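PDB 2VQC: hypothetical 13.2 KDA protein from Sulfolobus virus-like particle ssv1, which probably binds DNA through a winged-helix domain and is essential for the function of the virus. Local coordinates for residues Ile19-Leu24 / Arg51-Ile56; Leu30-Ile35 / Ile41-Ala46. All coordinates share one frame; numbering follows the deposited sequence.

Overall arrangement
The two contacts lie about 12 Å apart, centre to centre, in a winged helix of three helices and a small antiparallel sheet. Contact 1 packs helix 13-27 against helix 43-59. Contact 2 packs the start of helix 32-39 against the start of the same helix 43-59. Along the chain the order is 19-24, 30-35, 41-46, 51-56, so contact 2 falls between the two segments of contact 1. The two touch directly: Met20 CG lies 4.0 Å from Ile35 CG1, and Leu30 packs on Met20, Ile23 and Leu24. Helix 43-59 takes part in both, with its start in contact 2 and a later part in contact 1.

Contact 1. Residues Ile19-Leu24 / Arg51-Ile56; sequences IMYKIL and RALKAI
Helix segments 19-24 and 51-56 cross at -61°, with axes 10.1 Å apart at closest approach, and Tyr21 and Leu53 face each other with their CA atoms nearest. The side chains meet through carbon atoms. Ile56 sets its CG2 methyl over one face of the Tyr21 ring. This is a CH-pi contact: CG2 stands 3.8 Å from the ring centroid of Tyr21 and 15° off the ring normal. The methyl is shifted toward the rim, and its nearest ring atom is CD1 of Tyr21. In Ile56 it is this CG2 branch that lies anti to the backbone N, while CG1 takes the place beside that N, with chi1 at -66°.

Leu53 meets the same tyrosine from another side. Its CD1 sits at the ring edge, near the ring plane, 4.0 Å from Tyr21 CD1. The same methyl also rests against the backbone, 4.0 Å from Tyr21 N. The other branch, Leu53 CD2, reaches Met20 CB at 4.0 Å. The two methyls of Leu53 thus straddle neighbouring residues of helix 13-27. Met20, a selenomethionine, offers only the base of its side chain here. Its chain bends at both chi2 and chi3, carrying the selenium end over to helix 32-39, where Met20 packs on Ile35, Gln38 and Phe39.

The ring of Tyr21 is held at further points. Trp77 meets it edge-to-face, and Tyr21 OH is hydrogen-bonded to Glu63 OE1, which should limit rotation of the ring. Leu53 also packs on Leu30 and Phe75, which joins the helix pair to the sheet. This obliquely crossed pair of first and third helices is part of the core of a winged-helix domain of the helix-turn-helix class.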
loop_
_atom_site.group_PDB
_atom_site.type_symbol
_atom_site.label_atom_id
_atom_site.label_comp_id
_atom_site.label_asym_id
_atom_site.label_seq_id
_atom_site.Cartn_x
_atom_site.Cartn_y
_atom_site.Cartn_z
ATOM N N ILE A 19 -0.975 2.562 8.160
ATOM C CA ILE A 19 -0.798 3.999 7.925
ATOM C C ILE A 19 -1.064 4.296 6.449
ATOM O O ILE A 19 -1.804 5.226 6.122
ATOM C CB ILE A 19 0.607 4.495 8.339
ATOM C CG1 ILE A 19 0.822 4.279 9.843
ATOM C CG2 ILE A 19 0.792 5.979 8.003
ATOM C CD1 ILE A 19 2.224 4.589 10.313
HETATM N N MSE A 20 -0.485 3.486 5.569
HETATM C CA MSE A 20 -0.668 3.674 4.133
HETATM C C MSE A 20 -2.121 3.462 3.708
HETATM O O MSE A 20 -2.592 4.123 2.793
HETATM C CB MSE A 20 0.234 2.731 3.335
HETATM C CG MSE A 20 1.736 2.941 3.514
HETATM SE SE MSE A 20 2.390 4.781 3.255
HETATM C CE MSE A 20 1.897 5.425 4.972
ATOM N N TYR A 21 -2.824 2.550 4.373
ATOM C CA TYR A 21 -4.197 2.221 3.994
ATOM C C TYR A 21 -5.130 3.421 4.162
ATOM O O TYR A 21 -5.988 3.670 3.309
ATOM C CB TYR A 21 -4.719 1.035 4.805
ATOM C CG TYR A 21 -6.030 0.479 4.294
ATOM C CD1 TYR A 21 -6.082 -0.217 3.088
ATOM C CD2 TYR A 21 -7.212 0.639 5.012
ATOM C CE1 TYR A 21 -7.266 -0.734 2.605
ATOM C CE2 TYR A 21 -8.410 0.119 4.538
ATOM C CZ TYR A 21 -8.426 -0.570 3.328
ATOM O OH TYR A 21 -9.593 -1.096 2.831
ATOM N N LYS A 22 -4.967 4.169 5.248
ATOM C CA LYS A 22 -5.771 5.373 5.422
ATOM C C LYS A 22 -5.292 6.543 4.557
ATOM O O LYS A 22 -6.083 7.421 4.220
ATOM C CB LYS A 22 -5.922 5.759 6.895
ATOM C CG LYS A 22 -4.685 6.151 7.617
ATOM C CD LYS A 22 -5.060 6.464 9.055
ATOM C CE LYS A 22 -3.842 6.812 9.868
ATOM N NZ LYS A 22 -4.176 7.163 11.283
ATOM N N ILE A 23 -4.020 6.536 4.169
ATOM C CA ILE A 23 -3.533 7.473 3.153
ATOM C C ILE A 23 -4.145 7.145 1.775
ATOM O O ILE A 23 -4.417 8.049 0.978
ATOM C CB ILE A 23 -1.983 7.505 3.108
ATOM C CG1 ILE A 23 -1.460 8.149 4.397
ATOM C CG2 ILE A 23 -1.479 8.270 1.874
ATOM C CD1 ILE A 23 0.046 8.287 4.485
ATOM N N LEU A 24 -4.377 5.857 1.519
ATOM C CA LEU A 24 -5.025 5.396 0.287
ATOM C C LEU A 24 -6.450 5.948 0.163
ATOM O O LEU A 24 -6.885 6.353 -0.920
ATOM C CB LEU A 24 -5.088 3.860 0.266
ATOM C CG LEU A 24 -5.079 3.090 -1.065
ATOM C CD1 LEU A 24 -5.844 1.778 -0.894
ATOM C CD2 LEU A 24 -5.627 3.864 -2.240
ATOM N N ARG A 51 3.686 -5.494 0.594
ATOM C CA ARG A 51 3.166 -6.845 0.762
ATOM C C ARG A 51 2.104 -6.907 1.870
ATOM O O ARG A 51 1.077 -7.570 1.710
ATOM C CB ARG A 51 4.307 -7.822 1.045
ATOM C CG ARG A 51 3.888 -9.263 0.967
ATOM C CD ARG A 51 5.074 -10.180 0.734
ATOM N NE ARG A 51 6.001 -10.216 1.867
ATOM C CZ ARG A 51 7.274 -9.805 1.851
ATOM N NH1 ARG A 51 7.833 -9.293 0.753
ATOM N NH2 ARG A 51 8.005 -9.913 2.957
ATOM N N ALA A 52 2.345 -6.204 2.978
ATOM C CA ALA A 52 1.373 -6.148 4.079
ATOM C C ALA A 52 0.142 -5.311 3.699
ATOM O O ALA A 52 -0.980 -5.626 4.104
ATOM C CB ALA A 52 2.025 -5.609 5.345
ATOM N N LEU A 53 0.354 -4.255 2.917
ATOM C CA LEU A 53 -0.747 -3.425 2.414
ATOM C C LEU A 53 -1.678 -4.236 1.515
ATOM O O LEU A 53 -2.896 -4.099 1.595
ATOM C CB LEU A 53 -0.196 -2.218 1.646
ATOM C CG LEU A 53 -1.188 -1.185 1.097
ATOM C CD1 LEU A 53 -2.178 -0.690 2.159
ATOM C CD2 LEU A 53 -0.414 -0.018 0.511
ATOM N N LYS A 54 -1.094 -5.079 0.667
ATOM C CA LYS A 54 -1.863 -5.986 -0.183
ATOM C C LYS A 54 -2.738 -6.927 0.656
ATOM O O LYS A 54 -3.895 -7.185 0.304
ATOM C CB LYS A 54 -0.911 -6.781 -1.089
ATOM C CG LYS A 54 -1.581 -7.682 -2.118
ATOM C CD LYS A 54 -0.535 -8.430 -2.935
ATOM C CE LYS A 54 -1.143 -9.574 -3.740
ATOM N NZ LYS A 54 -2.019 -9.093 -4.847
ATOM N N ALA A 55 -2.193 -7.426 1.766
ATOM C CA ALA A 55 -2.948 -8.298 2.670
ATOM C C ALA A 55 -4.134 -7.559 3.302
ATOM O O ALA A 55 -5.227 -8.115 3.391
ATOM C CB ALA A 55 -2.041 -8.887 3.746
ATOM N N ILE A 56 -3.924 -6.306 3.711
ATOM C CA ILE A 56 -5.006 -5.478 4.274
ATOM C C ILE A 56 -6.106 -5.211 3.240
ATOM O O ILE A 56 -7.292 -5.300 3.560
ATOM C CB ILE A 56 -4.484 -4.124 4.824
ATOM C CG1 ILE A 56 -3.578 -4.354 6.037
ATOM C CG2 ILE A 56 -5.653 -3.210 5.217
ATOM C CD1 ILE A 56 -2.793 -3.123 6.469
#

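Contact 2. Residues Leu30-Ile35 / Ile41-Ala46; sequences LTLEDI and ISVPSA
Leu32 lays its CD1 methyl against Ala46, 3.7 Å from Ala46 CB and 3.4 Å from Ala46 O. The methyl therefore covers both the small side chain and the carbonyl of Ala46. Its CG is anti to the backbone N (chi1 -168°), which carries the branched end across to the facing helix. The other methyl, Leu32 CD2, makes a looser contact with Val43 CG1 at 4.4 Å. Tyr47 and Gln50 continue the surface met by Leu32 along helix 43-59.

Ile35 approaches the same alanine one turn further on. Its CG2 lies 4.0 Å from Ala46 CB, so the CB of Ala46 is shared between Leu32 and Ile35. The short side chain lets the backbones come close, and the CA atoms of Ile35 and Ala46 are 6.1 Å apart. These are the second and third helices of the winged-helix fold, packed as a helix-turn-helix; in winged-helix proteins the third helix is usually the one that reads DNA, and helix 43-59 probably does so here. Ile41, in the turn before that helix, adds its CD1 at 4.3 Å from Ile35 CG2.

Each helix start is also tied by polar groups. At the N-cap of helix 32-39, the backbone N of Thr31 donates to Asp34 OD2 at 2.9 Å, and OD2 accepts through its anti lone pair. Thr31 OG1 donates to Glu33 OE1 from above the carboxylate plane, 42° out of it. The other oxygen of Glu33 forms a salt bridge with Lys72. At the second start, Ser42 is the N-cap, and its OG is hydrogen-bonded to Ser45 OG at 3.0 Å.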
loop_
_atom_site.group_PDB
_atom_site.type_symbol
_atom_site.label_atom_id
_atom_site.label_comp_id
_atom_site.label_asym_id
_atom_site.label_seq_id
_atom_site.Cartn_x
_atom_site.Cartn_y
_atom_site.Cartn_z
ATOM N N LEU A 30 -2.454 4.457 -4.707
ATOM C CA LEU A 30 -1.099 4.320 -4.148
ATOM C C LEU A 30 -0.232 3.377 -4.973
ATOM O O LEU A 30 -0.715 2.367 -5.483
ATOM C CB LEU A 30 -1.125 3.790 -2.707
ATOM C CG LEU A 30 -1.572 4.688 -1.551
ATOM C CD1 LEU A 30 -1.473 3.896 -0.263
ATOM C CD2 LEU A 30 -0.759 5.958 -1.446
ATOM N N THR A 31 1.050 3.726 -5.082
ATOM C CA THR A 31 2.084 2.859 -5.647
ATOM C C THR A 31 3.273 2.796 -4.681
ATOM O O THR A 31 3.307 3.505 -3.674
ATOM C CB THR A 31 2.571 3.367 -7.014
ATOM O OG1 THR A 31 3.236 4.631 -6.861
ATOM C CG2 THR A 31 1.399 3.514 -7.980
ATOM N N LEU A 32 4.251 1.951 -4.993
ATOM C CA LEU A 32 5.420 1.797 -4.129
ATOM C C LEU A 32 6.108 3.143 -3.877
ATOM O O LEU A 32 6.568 3.399 -2.764
ATOM C CB LEU A 32 6.414 0.778 -4.708
ATOM C CG LEU A 32 7.521 0.340 -3.736
ATOM C CD1 LEU A 32 6.986 -0.630 -2.692
ATOM C CD2 LEU A 32 8.685 -0.275 -4.483
ATOM N N GLU A 33 6.153 4.003 -4.896
ATOM C CA GLU A 33 6.762 5.337 -4.763
ATOM C C GLU A 33 6.142 6.180 -3.655
ATOM O O GLU A 33 6.844 6.971 -3.015
ATOM C CB GLU A 33 6.688 6.124 -6.079
ATOM C CG GLU A 33 7.548 5.554 -7.212
ATOM C CD GLU A 33 6.825 4.519 -8.059
ATOM O OE1 GLU A 33 5.850 3.904 -7.579
ATOM O OE2 GLU A 33 7.239 4.316 -9.211
ATOM N N ASP A 34 4.834 6.026 -3.443
ATOM C CA ASP A 34 4.132 6.733 -2.358
ATOM C C ASP A 34 4.569 6.253 -0.967
ATOM O O ASP A 34 4.633 7.039 -0.022
ATOM C CB ASP A 34 2.615 6.574 -2.503
ATOM C CG ASP A 34 2.072 7.254 -3.749
ATOM O OD1 ASP A 34 2.318 8.465 -3.914
ATOM O OD2 ASP A 34 1.394 6.583 -4.559
ATOM N N ILE A 35 4.863 4.962 -0.850
ATOM C CA ILE A 35 5.362 4.391 0.399
ATOM C C ILE A 35 6.784 4.890 0.667
ATOM O O ILE A 35 7.128 5.246 1.796
ATOM C CB ILE A 35 5.342 2.843 0.350
ATOM C CG1 ILE A 35 3.901 2.333 0.156
ATOM C CG2 ILE A 35 5.970 2.257 1.614
ATOM C CD1 ILE A 35 3.787 0.823 -0.044
ATOM N N ILE A 41 12.362 5.518 3.250
ATOM C CA ILE A 41 12.988 4.240 3.543
ATOM C C ILE A 41 13.540 3.622 2.258
ATOM O O ILE A 41 13.388 4.183 1.171
ATOM C CB ILE A 41 11.963 3.264 4.182
ATOM C CG1 ILE A 41 10.684 3.187 3.329
ATOM C CG2 ILE A 41 11.644 3.702 5.605
ATOM C CD1 ILE A 41 9.760 2.055 3.696
ATOM N N SER A 42 14.183 2.466 2.394
ATOM C CA SER A 42 14.744 1.749 1.253
ATOM C C SER A 42 13.664 1.024 0.432
ATOM O O SER A 42 12.533 0.839 0.884
ATOM C CB SER A 42 15.780 0.740 1.742
ATOM O OG SER A 42 15.139 -0.336 2.402
ATOM N N VAL A 43 14.035 0.609 -0.776
ATOM C CA VAL A 43 13.131 -0.124 -1.658
ATOM C C VAL A 43 12.737 -1.489 -1.072
ATOM O O VAL A 43 11.552 -1.832 -1.066
ATOM C CB VAL A 43 13.726 -0.260 -3.085
ATOM C CG1 VAL A 43 12.973 -1.305 -3.912
ATOM C CG2 VAL A 43 13.703 1.099 -3.792
ATOM N N PRO A 44 13.718 -2.277 -0.583
ATOM C CA PRO A 44 13.353 -3.546 0.057
ATOM C C PRO A 44 12.362 -3.386 1.224
ATOM O O PRO A 44 11.422 -4.174 1.339
ATOM C CB PRO A 44 14.698 -4.090 0.551
ATOM C CG PRO A 44 15.706 -3.464 -0.338
ATOM C CD PRO A 44 15.180 -2.086 -0.605
ATOM N N SER A 45 12.572 -2.373 2.067
ATOM C CA SER A 45 11.664 -2.085 3.189
ATOM C C SER A 45 10.268 -1.717 2.704
ATOM O O SER A 45 9.272 -2.158 3.268
ATOM C CB SER A 45 12.200 -0.942 4.053
ATOM O OG SER A 45 13.414 -1.302 4.680
ATOM N N ALA A 46 10.212 -0.888 1.668
ATOM C CA ALA A 46 8.948 -0.459 1.082
ATOM C C ALA A 46 8.170 -1.640 0.498
ATOM O O ALA A 46 6.941 -1.673 0.594
ATOM C CB ALA A 46 9.197 0.591 0.014
#